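Local coordinates for protein mercuric reductase (Metallosphaera sedula, PDB 4YWO) that probably reduces mercuric ion to elemental mercury at the expense of NADPH, working as a homodimeric FAD-dependent oxidoreductase, at residues Val378-Ile383 with Met436-Ala441; Arg371-Ser376 with Leu444-Leu449; Gly389-Val394 with Val403-Glu408. All coordinates share one frame; numbering follows the deposited sequence.

In the fold
All three contacts lie in the C-terminal dimerisation domain, whose antiparallel sheet contains strands 368-374, 390-396 and 399-407. Contact 3 is the buried hairpin inside that sheet and is built on backbone hydrogen bonds; contact 2 lays helix 442-449 on edge strand 368-374 near the surface, by apolar packing without a hydrogen bond across it. The two share a border, since strands 368-374 and 390-396 are neighbours and Val447 reaches both. Contact 1, also buried, joins helix 379-383 to the loop leading into helix 442-449, mixing apolar contacts with a lysine-carbonyl bond and a water bridge, and it alone meets the flavin, across the dimer interface.

Contact 1 (Val378-Ile383 with Met436-Ala441); sequences VAKAEI and MFPTIA. With FAD (flavin-adenine dinucleotide), chain B.
Lys380 and Pro438 form the middle of this contact, their CA atoms 5.0 Å apart, and the lysine uses both its aliphatic and its charged end. Its CG stands anti to the backbone N (chi1 -174°), and bends at chi2 and chi4 curl the chain round the carbonyl of Pro438 until NZ donates to Pro438 O at 2.9 Å, tilted about 20° from the carbonyl plane. At the root of the same side chain, Lys380 CB presses on the backbone, 3.5 Å from Thr439 C.

Apolar contacts make up the tightly packed part. Ala379 CB sits 3.6 Å from Phe437 CE1 at an oblique angle to the ring, while Pro438 CB lies over the centre of one face of that ring. Ile383 crosses the proline at about a right angle, bringing CD1 to 3.9 Å from Pro438 CG. The tip of Ile440, its CD1, comes 3.9 Å from Ala381 CB. Val378, at the N-cap position, is looser, with CG1 no closer than 4.0 Å to Thr439 O. Beside it a water accepts from Lys380 N and donates to Thr439 O, so one water links the two backbones there.

The loop is shaped by a cis peptide before Pro438 and by Thr439 OG1, which donates to Met436 O. In this conformation Phe437 O accepts from N3 of the flavin held by the second subunit, at 2.8 Å. Glu412 of the second subunit receives the amides of Ile440 and Ala441. A C-terminal dimerisation domain completing its partner's flavin site is characteristic of the pyridine nucleotide-disulfide oxidoreductases of the first class.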
loop_
_atom_site.group_PDB
_atom_site.type_symbol
_atom_site.label_atom_id
_atom_site.label_comp_id
_atom_site.label_asym_id
_atom_site.label_seq_id
_atom_site.Cartn_x
_atom_site.Cartn_y
_atom_site.Cartn_z
ATOM N N VAL A 378 7.090 -0.086 13.718
ATOM C CA VAL A 378 5.897 0.398 13.020
ATOM C C VAL A 378 4.673 -0.232 13.633
ATOM O O VAL A 378 4.569 -1.488 13.660
ATOM C CB VAL A 378 6.065 0.063 11.502
ATOM C CG1 VAL A 378 4.856 0.482 10.694
ATOM C CG2 VAL A 378 7.282 0.805 10.954
ATOM N N ALA A 379 3.706 0.542 14.167
ATOM C CA ALA A 379 2.607 -0.070 14.877
ATOM C C ALA A 379 1.904 -1.120 14.074
ATOM O O ALA A 379 1.622 -2.168 14.579
ATOM C CB ALA A 379 1.551 0.977 15.278
ATOM N N LYS A 380 1.596 -0.830 12.796
ATOM C CA LYS A 380 0.814 -1.795 12.072
ATOM C C LYS A 380 1.561 -3.136 11.923
ATOM O O LYS A 380 0.990 -4.195 11.915
ATOM C CB LYS A 380 0.410 -1.246 10.666
ATOM C CG LYS A 380 -0.544 -2.164 9.910
ATOM C CD LYS A 380 -1.816 -2.446 10.743
ATOM C CE LYS A 380 -3.036 -2.990 10.030
ATOM N NZ LYS A 380 -3.608 -1.979 9.095
ATOM N N ALA A 381 2.876 -3.064 11.760
ATOM C CA ALA A 381 3.706 -4.287 11.612
ATOM C C ALA A 381 3.635 -5.135 12.902
ATOM O O ALA A 381 3.506 -6.385 12.845
ATOM C CB ALA A 381 5.146 -3.944 11.276
ATOM N N GLU A 382 3.551 -4.491 14.070
ATOM C CA GLU A 382 3.308 -5.195 15.316
ATOM C C GLU A 382 1.918 -5.815 15.381
ATOM O O GLU A 382 1.723 -7.013 15.759
ATOM C CB GLU A 382 3.587 -4.196 16.475
ATOM C CG GLU A 382 4.981 -3.567 16.464
ATOM C CD GLU A 382 5.243 -2.358 17.414
ATOM O OE1 GLU A 382 4.748 -2.471 18.556
ATOM O OE2 GLU A 382 5.896 -1.321 16.982
ATOM N N ILE A 383 0.922 -5.072 14.940
ATOM C CA ILE A 383 -0.474 -5.509 14.967
ATOM C C ILE A 383 -0.741 -6.755 14.105
ATOM O O ILE A 383 -1.444 -7.683 14.517
ATOM C CB ILE A 383 -1.426 -4.350 14.560
ATOM C CG1 ILE A 383 -1.432 -3.262 15.626
ATOM C CG2 ILE A 383 -2.878 -4.827 14.258
ATOM C CD1 ILE A 383 -2.045 -1.954 15.164
ATOM N N MET A 436 -2.296 7.666 7.341
ATOM C CA MET A 436 -3.339 6.959 8.067
ATOM C C MET A 436 -2.694 6.065 9.098
ATOM O O MET A 436 -1.769 5.265 8.781
ATOM C CB MET A 436 -4.218 6.128 7.138
ATOM C CG MET A 436 -5.318 5.467 7.858
ATOM S SD MET A 436 -6.603 6.712 8.380
ATOM C CE MET A 436 -7.414 5.902 9.581
ATOM N N PHE A 437 -3.166 6.173 10.334
ATOM C CA PHE A 437 -2.726 5.228 11.388
ATOM C C PHE A 437 -3.759 4.147 11.587
ATOM O O PHE A 437 -4.993 4.504 11.592
ATOM C CB PHE A 437 -2.571 5.995 12.734
ATOM C CG PHE A 437 -1.999 5.137 13.806
ATOM C CD1 PHE A 437 -0.638 4.906 13.919
ATOM C CD2 PHE A 437 -2.811 4.628 14.680
ATOM C CE1 PHE A 437 -0.164 4.097 14.955
ATOM C CE2 PHE A 437 -2.363 3.834 15.747
ATOM C CZ PHE A 437 -1.037 3.579 15.881
ATOM N N PRO A 438 -3.414 2.848 11.742
ATOM C CA PRO A 438 -2.044 2.291 11.652
ATOM C C PRO A 438 -1.964 1.617 10.277
ATOM O O PRO A 438 -2.780 0.688 9.954
ATOM C CB PRO A 438 -2.024 1.287 12.784
ATOM C CG PRO A 438 -3.466 0.850 12.918
ATOM C CD PRO A 438 -4.356 1.898 12.311
ATOM N N THR A 439 -0.988 2.019 9.489
ATOM C CA THR A 439 -0.663 1.421 8.180
ATOM C C THR A 439 0.788 1.129 8.114
ATOM O O THR A 439 1.601 1.767 8.796
ATOM C CB THR A 439 -1.088 2.309 6.984
ATOM O OG1 THR A 439 -0.464 3.628 7.031
ATOM C CG2 THR A 439 -2.623 2.439 6.944
ATOM N N ILE A 440 1.159 0.228 7.221
ATOM C CA ILE A 440 2.627 0.057 6.917
ATOM C C ILE A 440 3.198 1.303 6.247
ATOM O O ILE A 440 4.317 1.684 6.540
ATOM C CB ILE A 440 2.844 -1.227 6.123
ATOM C CG1 ILE A 440 2.344 -2.507 6.900
ATOM C CG2 ILE A 440 4.359 -1.366 5.752
ATOM C CD1 ILE A 440 3.125 -2.794 8.136
ATOM N N ALA A 441 2.415 1.946 5.416
ATOM C CA ALA A 441 2.854 3.133 4.673
ATOM C C ALA A 441 3.288 4.289 5.541
ATOM O O ALA A 441 4.114 5.130 5.128
ATOM C CB ALA A 441 1.826 3.531 3.698
HETATM P PA FAD B . -7.886 11.228 23.622
HETATM O O1A FAD B . -6.749 10.293 23.285
HETATM O O2A FAD B . -9.175 10.675 24.180
HETATM O O5B FAD B . -7.333 12.344 24.642
HETATM C C5B FAD B . -8.036 12.633 25.849
HETATM C C4B FAD B . -7.200 12.185 27.042
HETATM O O4B FAD B . -7.050 13.271 27.961
HETATM C C3B FAD B . -7.865 11.036 27.782
HETATM O O3B FAD B . -7.009 9.891 27.782
HETATM C C2B FAD B . -8.089 11.518 29.201
HETATM O O2B FAD B . -7.377 10.683 30.119
HETATM C C1B FAD B . -7.548 12.938 29.260
HETATM N N9A FAD B . -8.637 13.874 29.635
HETATM C C8A FAD B . -9.839 13.962 29.038
HETATM N N7A FAD B . -10.607 14.918 29.620
HETATM C C5A FAD B . -9.886 15.462 30.618
HETATM C C6A FAD B . -10.097 16.522 31.632
HETATM N N6A FAD B . -11.262 17.209 31.696
HETATM N N1A FAD B . -9.085 16.780 32.491
HETATM C C2A FAD B . -7.922 16.105 32.438
HETATM N N3A FAD B . -7.663 15.132 31.545
HETATM C C4A FAD B . -8.588 14.770 30.624
HETATM N N1 FAD B . -8.320 6.652 14.423
HETATM C C2 FAD B . -7.500 6.315 13.396
HETATM O O2 FAD B . -6.835 7.216 12.839
HETATM N N3 FAD B . -7.372 5.052 12.952
HETATM C C4 FAD B . -8.048 4.032 13.494
HETATM O O4 FAD B . -7.908 2.868 13.058
HETATM C C4X FAD B . -8.968 4.315 14.623
HETATM N N5 FAD B . -9.686 3.341 15.224
HETATM C C5X FAD B . -10.517 3.630 16.253
HETATM C C6 FAD B . -11.247 2.612 16.856
HETATM C C7 FAD B . -12.103 2.901 17.913
HETATM C C7M FAD B . -12.892 1.796 18.565
HETATM C C8 FAD B . -12.240 4.299 18.400
HETATM C C8M FAD B . -13.169 4.608 19.545
HETATM C C9 FAD B . -11.514 5.320 17.800
HETATM C C9A FAD B . -10.657 5.031 16.744
HETATM N N10 FAD B . -9.917 6.060 16.129
HETATM C C10 FAD B . -9.062 5.724 15.063
HETATM C "C1'" FAD B . -10.033 7.446 16.588
HETATM C "C2'" FAD B . -8.819 7.803 17.438
HETATM O "O2'" FAD B . -8.645 6.817 18.461
HETATM C "C3'" FAD B . -8.986 9.176 18.079
HETATM O "O3'" FAD B . -9.319 10.136 17.071
HETATM C "C4'" FAD B . -7.708 9.606 18.788
HETATM O "O4'" FAD B . -7.478 8.757 19.917
HETATM C "C5'" FAD B . -7.802 11.055 19.253
HETATM O "O5'" FAD B . -6.906 11.264 20.343
HETATM P P FAD B . -7.067 12.549 21.298
HETATM O O1P FAD B . -5.791 12.710 22.091
HETATM O O2P FAD B . -7.585 13.696 20.465
HETATM O O3P FAD B . -8.233 12.092 22.309
HETATM O O HOH W 1 1.578 1.860 11.664
#

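Contact 2 (Arg371-Ser376 with Leu444-Leu449)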
loop_
_atom_site.group_PDB
_atom_site.type_symbol
_atom_site.label_atom_id
_atom_site.label_comp_id
_atom_site.label_asym_id
_atom_site.label_seq_id
_atom_site.Cartn_x
_atom_site.Cartn_y
_atom_site.Cartn_z
ATOM N N ARG A 371 18.720 7.284 6.581
ATOM C CA ARG A 371 18.255 6.764 7.839
ATOM C C ARG A 371 17.595 5.431 7.552
ATOM O O ARG A 371 16.965 5.212 6.474
ATOM C CB ARG A 371 17.280 7.669 8.570
ATOM C CG ARG A 371 17.735 9.054 8.966
ATOM C CD ARG A 371 18.738 8.920 10.129
ATOM N NE ARG A 371 19.217 10.258 10.561
ATOM C CZ ARG A 371 20.158 10.960 9.986
ATOM N NH1 ARG A 371 20.894 10.526 9.021
ATOM N NH2 ARG A 371 20.475 12.166 10.480
ATOM N N VAL A 372 17.643 4.580 8.556
ATOM C CA VAL A 372 16.970 3.277 8.513
ATOM C C VAL A 372 16.102 3.115 9.741
ATOM O O VAL A 372 16.558 3.297 10.884
ATOM C CB VAL A 372 17.965 2.092 8.501
ATOM C CG1 VAL A 372 17.220 0.740 8.556
ATOM C CG2 VAL A 372 18.923 2.151 7.334
ATOM N N LEU A 373 14.821 2.870 9.529
ATOM C CA LEU A 373 13.798 2.624 10.535
ATOM C C LEU A 373 13.507 1.097 10.570
ATOM O O LEU A 373 13.155 0.488 9.525
ATOM C CB LEU A 373 12.496 3.288 10.117
ATOM C CG LEU A 373 11.313 3.178 11.085
ATOM C CD1 LEU A 373 11.408 4.189 12.177
ATOM C CD2 LEU A 373 9.982 3.332 10.307
ATOM N N PRO A 374 13.600 0.404 11.718
ATOM C CA PRO A 374 13.172 -0.990 11.769
ATOM C C PRO A 374 11.682 -1.160 11.634
ATOM O O PRO A 374 10.928 -0.388 12.275
ATOM C CB PRO A 374 13.556 -1.448 13.184
ATOM C CG PRO A 374 13.893 -0.248 13.908
ATOM C CD PRO A 374 14.057 0.925 13.043
ATOM N N MET A 375 11.233 -2.202 10.926
ATOM C CA MET A 375 9.835 -2.436 10.854
ATOM C C MET A 375 9.191 -2.816 12.197
ATOM O O MET A 375 8.029 -2.573 12.422
ATOM C CB MET A 375 9.680 -3.577 9.837
ATOM C CG MET A 375 8.378 -3.851 9.296
ATOM S SD MET A 375 7.424 -2.482 8.560
ATOM C CE MET A 375 8.210 -1.921 7.157
ATOM N N SER A 376 9.976 -3.304 13.127
ATOM C CA SER A 376 9.511 -3.675 14.433
ATOM C C SER A 376 9.004 -2.445 15.172
ATOM O O SER A 376 8.186 -2.686 16.074
ATOM C CB SER A 376 10.695 -4.376 15.180
ATOM O OG SER A 376 11.702 -3.481 15.408
ATOM N N LEU A 444 6.966 5.484 5.884
ATOM C CA LEU A 444 7.640 6.515 5.056
ATOM C C LEU A 444 7.767 7.827 5.827
ATOM O O LEU A 444 8.781 8.473 5.770
ATOM C CB LEU A 444 6.883 6.749 3.740
ATOM C CG LEU A 444 6.916 5.502 2.852
ATOM C CD1 LEU A 444 6.010 5.741 1.657
ATOM C CD2 LEU A 444 8.305 5.238 2.313
ATOM N N ARG A 445 6.740 8.176 6.595
ATOM C CA ARG A 445 6.812 9.402 7.377
ATOM C C ARG A 445 7.664 9.156 8.632
ATOM O O ARG A 445 8.413 10.023 9.022
ATOM C CB ARG A 445 5.370 9.879 7.715
ATOM C CG ARG A 445 5.305 11.116 8.630
ATOM C CD ARG A 445 3.874 11.721 8.698
ATOM N NE ARG A 445 3.931 12.913 9.514
ATOM C CZ ARG A 445 4.023 12.909 10.822
ATOM N NH1 ARG A 445 4.049 11.765 11.521
ATOM N NH2 ARG A 445 4.109 14.084 11.418
ATOM N N LEU A 446 7.626 7.958 9.210
ATOM C CA LEU A 446 8.439 7.697 10.386
ATOM C C LEU A 446 9.864 7.711 10.094
ATOM O O LEU A 446 10.713 8.265 10.921
ATOM C CB LEU A 446 8.041 6.358 11.000
ATOM C CG LEU A 446 6.617 6.246 11.573
ATOM C CD1 LEU A 446 6.266 4.815 11.883
ATOM C CD2 LEU A 446 6.509 7.198 12.788
ATOM N N VAL A 447 10.285 7.170 8.955
ATOM C CA VAL A 447 11.694 7.298 8.636
ATOM C C VAL A 447 12.099 8.717 8.318
ATOM O O VAL A 447 13.245 9.133 8.576
ATOM C CB VAL A 447 12.138 6.279 7.528
ATOM C CG1 VAL A 447 11.627 6.632 6.165
ATOM C CG2 VAL A 447 13.650 6.055 7.496
ATOM N N ALA A 448 11.224 9.501 7.706
ATOM C CA ALA A 448 11.474 10.960 7.497
ATOM C C ALA A 448 11.727 11.657 8.868
ATOM O O ALA A 448 12.671 12.543 8.939
ATOM C CB ALA A 448 10.263 11.591 6.781
ATOM N N LEU A 449 10.957 11.331 9.864
ATOM C CA LEU A 449 11.089 11.907 11.221
ATOM C C LEU A 449 12.481 11.574 11.827
ATOM O O LEU A 449 13.041 12.323 12.651
ATOM C CB LEU A 449 10.019 11.421 12.127
ATOM C CG LEU A 449 8.650 12.065 11.925
ATOM C CD1 LEU A 449 7.628 11.261 12.652
ATOM C CD2 LEU A 449 8.626 13.493 12.451
#
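Leu373 of the edge strand and Val447 of the helix face each other with CA atoms 5.5 Å apart, and their CB atoms meet at 4.0 Å. The conformation of Leu373 divides its contact in two. CG lies anti to the backbone N (chi1 -178°), which carries the branch past Val447 to the previous helical residue, where CD2 touches Leu446 CB at 3.7 Å; CD1 is the more distant methyl, and the two leucine side chains cross obliquely. Val447 meets the strand with a single branch. Its chi1 of 72° puts CG1 between the backbone N and the carbonyl carbon and leaves CG2 anti to N, directed at the strand backbone, 3.6 Å from Arg371 O and 4.0 Å from Leu373 N. Arg371 contributes CB, 4.1 Å from Val447 CG2, before the chain bends at chi2 and leads its guanidinium away to weak bonds with the carbonyls of Ala450 and Phe451.

The segment axes approach to 7.9 Å at 129°, so the helix runs across the strand at a slant. With no hydrogen bond between the segments, their cohesion comes from van der Waals contact of aliphatic groups; the backbones of Arg371 and Leu373 bond instead to Met393 and Val391 of strand 390-396.

Contact 3 (Gly389-Val394 with Val403-Glu408)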
loop_
_atom_site.group_PDB
_atom_site.type_symbol
_atom_site.label_atom_id
_atom_site.label_comp_id
_atom_site.label_asym_id
_atom_site.label_seq_id
_atom_site.Cartn_x
_atom_site.Cartn_y
_atom_site.Cartn_z
ATOM N N GLY A 389 11.946 -6.591 8.971
ATOM C CA GLY A 389 12.155 -5.636 7.899
ATOM C C GLY A 389 12.603 -4.295 8.323
ATOM O O GLY A 389 12.955 -4.053 9.477
ATOM N N PHE A 390 12.568 -3.384 7.383
ATOM C CA PHE A 390 13.038 -2.051 7.550
ATOM C C PHE A 390 12.574 -1.116 6.475
ATOM O O PHE A 390 12.101 -1.547 5.413
ATOM C CB PHE A 390 14.608 -1.995 7.595
ATOM C CG PHE A 390 15.242 -2.309 6.270
ATOM C CD1 PHE A 390 15.427 -1.321 5.299
ATOM C CD2 PHE A 390 15.422 -3.624 5.860
ATOM C CE1 PHE A 390 15.902 -1.654 4.020
ATOM C CE2 PHE A 390 15.908 -3.953 4.613
ATOM C CZ PHE A 390 16.122 -2.989 3.672
ATOM N N VAL A 391 12.746 0.170 6.724
ATOM C CA VAL A 391 12.560 1.204 5.673
ATOM C C VAL A 391 13.816 2.083 5.704
ATOM O O VAL A 391 14.211 2.596 6.771
ATOM C CB VAL A 391 11.267 2.038 5.828
ATOM C CG1 VAL A 391 11.150 2.982 4.692
ATOM C CG2 VAL A 391 10.128 1.110 5.822
ATOM N N LYS A 392 14.457 2.236 4.542
ATOM C CA LYS A 392 15.669 3.087 4.427
ATOM C C LYS A 392 15.377 4.207 3.457
ATOM O O LYS A 392 14.826 3.986 2.367
ATOM C CB LYS A 392 16.814 2.285 3.893
ATOM C CG LYS A 392 18.149 2.998 3.834
ATOM C CD LYS A 392 19.243 1.941 3.526
ATOM C CE LYS A 392 20.592 2.527 3.702
ATOM N NZ LYS A 392 21.651 1.486 3.449
ATOM N N MET A 393 15.740 5.407 3.837
ATOM C CA MET A 393 15.502 6.623 3.048
ATOM C C MET A 393 16.800 7.349 2.819
ATOM O O MET A 393 17.611 7.430 3.772
ATOM C CB MET A 393 14.439 7.498 3.706
ATOM C CG MET A 393 14.030 8.803 2.956
ATOM S SD MET A 393 12.696 9.672 3.737
ATOM C CE MET A 393 11.326 8.680 3.173
ATOM N N VAL A 394 17.037 7.779 1.603
ATOM C CA VAL A 394 18.262 8.451 1.225
ATOM C C VAL A 394 17.958 9.814 0.649
ATOM O O VAL A 394 17.056 9.942 -0.187
ATOM C CB VAL A 394 19.021 7.656 0.172
ATOM C CG1 VAL A 394 20.326 8.322 -0.222
ATOM C CG2 VAL A 394 19.237 6.182 0.521
ATOM N N VAL A 403 14.407 5.163 -1.724
ATOM C CA VAL A 403 13.693 4.492 -0.631
ATOM C C VAL A 403 13.777 3.004 -0.887
ATOM O O VAL A 403 13.528 2.541 -2.024
ATOM C CB VAL A 403 12.214 4.954 -0.516
ATOM C CG1 VAL A 403 11.444 4.122 0.473
ATOM C CG2 VAL A 403 12.067 6.439 -0.300
ATOM N N HIS A 404 14.108 2.226 0.156
ATOM C CA HIS A 404 14.296 0.813 0.093
ATOM C C HIS A 404 13.596 0.260 1.280
ATOM O O HIS A 404 13.751 0.722 2.381
ATOM C CB HIS A 404 15.803 0.476 0.131
ATOM C CG HIS A 404 16.571 1.251 -0.887
ATOM N ND1 HIS A 404 16.903 0.746 -2.117
ATOM C CD2 HIS A 404 16.975 2.543 -0.900
ATOM C CE1 HIS A 404 17.451 1.688 -2.844
ATOM N NE2 HIS A 404 17.426 2.817 -2.146
ATOM N N ALA A 405 12.843 -0.859 1.113
ATOM C CA ALA A 405 12.069 -1.334 2.252
ATOM C C ALA A 405 11.835 -2.856 2.137
ATOM O O ALA A 405 11.834 -3.431 1.018
ATOM C CB ALA A 405 10.736 -0.635 2.320
ATOM N N VAL A 406 11.685 -3.493 3.291
ATOM C CA VAL A 406 11.292 -4.902 3.399
ATOM C C VAL A 406 10.179 -4.880 4.452
ATOM O O VAL A 406 10.345 -4.389 5.568
ATOM C CB VAL A 406 12.510 -5.799 3.816
ATOM C CG1 VAL A 406 11.970 -7.187 4.109
ATOM C CG2 VAL A 406 13.574 -5.755 2.771
ATOM N N GLY A 407 9.046 -5.517 4.124
ATOM C CA GLY A 407 7.955 -5.619 5.072
ATOM C C GLY A 407 6.666 -6.040 4.368
ATOM O O GLY A 407 6.622 -6.238 3.133
ATOM N N GLU A 408 5.640 -6.224 5.145
ATOM C CA GLU A 408 4.386 -6.767 4.626
ATOM C C GLU A 408 3.746 -5.758 3.650
ATOM O O GLU A 408 3.413 -4.630 4.020
ATOM C CB GLU A 408 3.388 -6.979 5.796
ATOM C CG GLU A 408 2.345 -7.997 5.461
ATOM C CD GLU A 408 2.969 -9.422 5.289
ATOM O OE1 GLU A 408 2.428 -10.018 4.381
ATOM O OE2 GLU A 408 4.023 -9.876 5.944
#
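Phe390 pairs with Val406, and Lys392 with His404, in the two hydrogen-bonded pairs between these segments of an antiparallel hairpin, whose strands run almost exactly antiparallel. Four backbone bonds join the segments. Lys392 N to His404 O is the shortest at 2.7 Å and nearly linear, with 169° at the hydrogen; Phe390 N to Val406 O, at 3.0 Å, is the most bent at 141°.

CA-H...O contacts supplement them. His404 O, for example, takes Val391 CA at 3.5 Å besides the amide of Lys392, and Val406 O receives Gly389 CA at 3.2 Å where the ladder ends.

Side-chain packing occupies both faces of the sheet. On one, Phe390 holds CG between its backbone N and carbonyl carbon (chi1 69°), which swings the ring across the neighbouring strand, and CE2 reaches Val406 CG2 at 3.5 Å. The ring also meets polar backbone atoms: CE1 lies 3.6 Å from His404 O, and Val406 N is under one ring face. Helix 215-227 covers this pair. On the other face Val391 CG2 meets Ala405 CB at 4.0 Å, and Met393 lies side by side with Val403, its CE bent back by chi3 to 4.2 Å from Val403 CG2; helix 442-449 packs here.

Polar ends look beyond the hairpin. The extended Lys392 carries NZ to salt bridges with Glu214 and Glu216, and His404 NE2 bonds to Leu356 O. Chemically, the backbone sets the register, while the buried lysine charge is probably balanced by the two glutamates, Glu214 and Glu216.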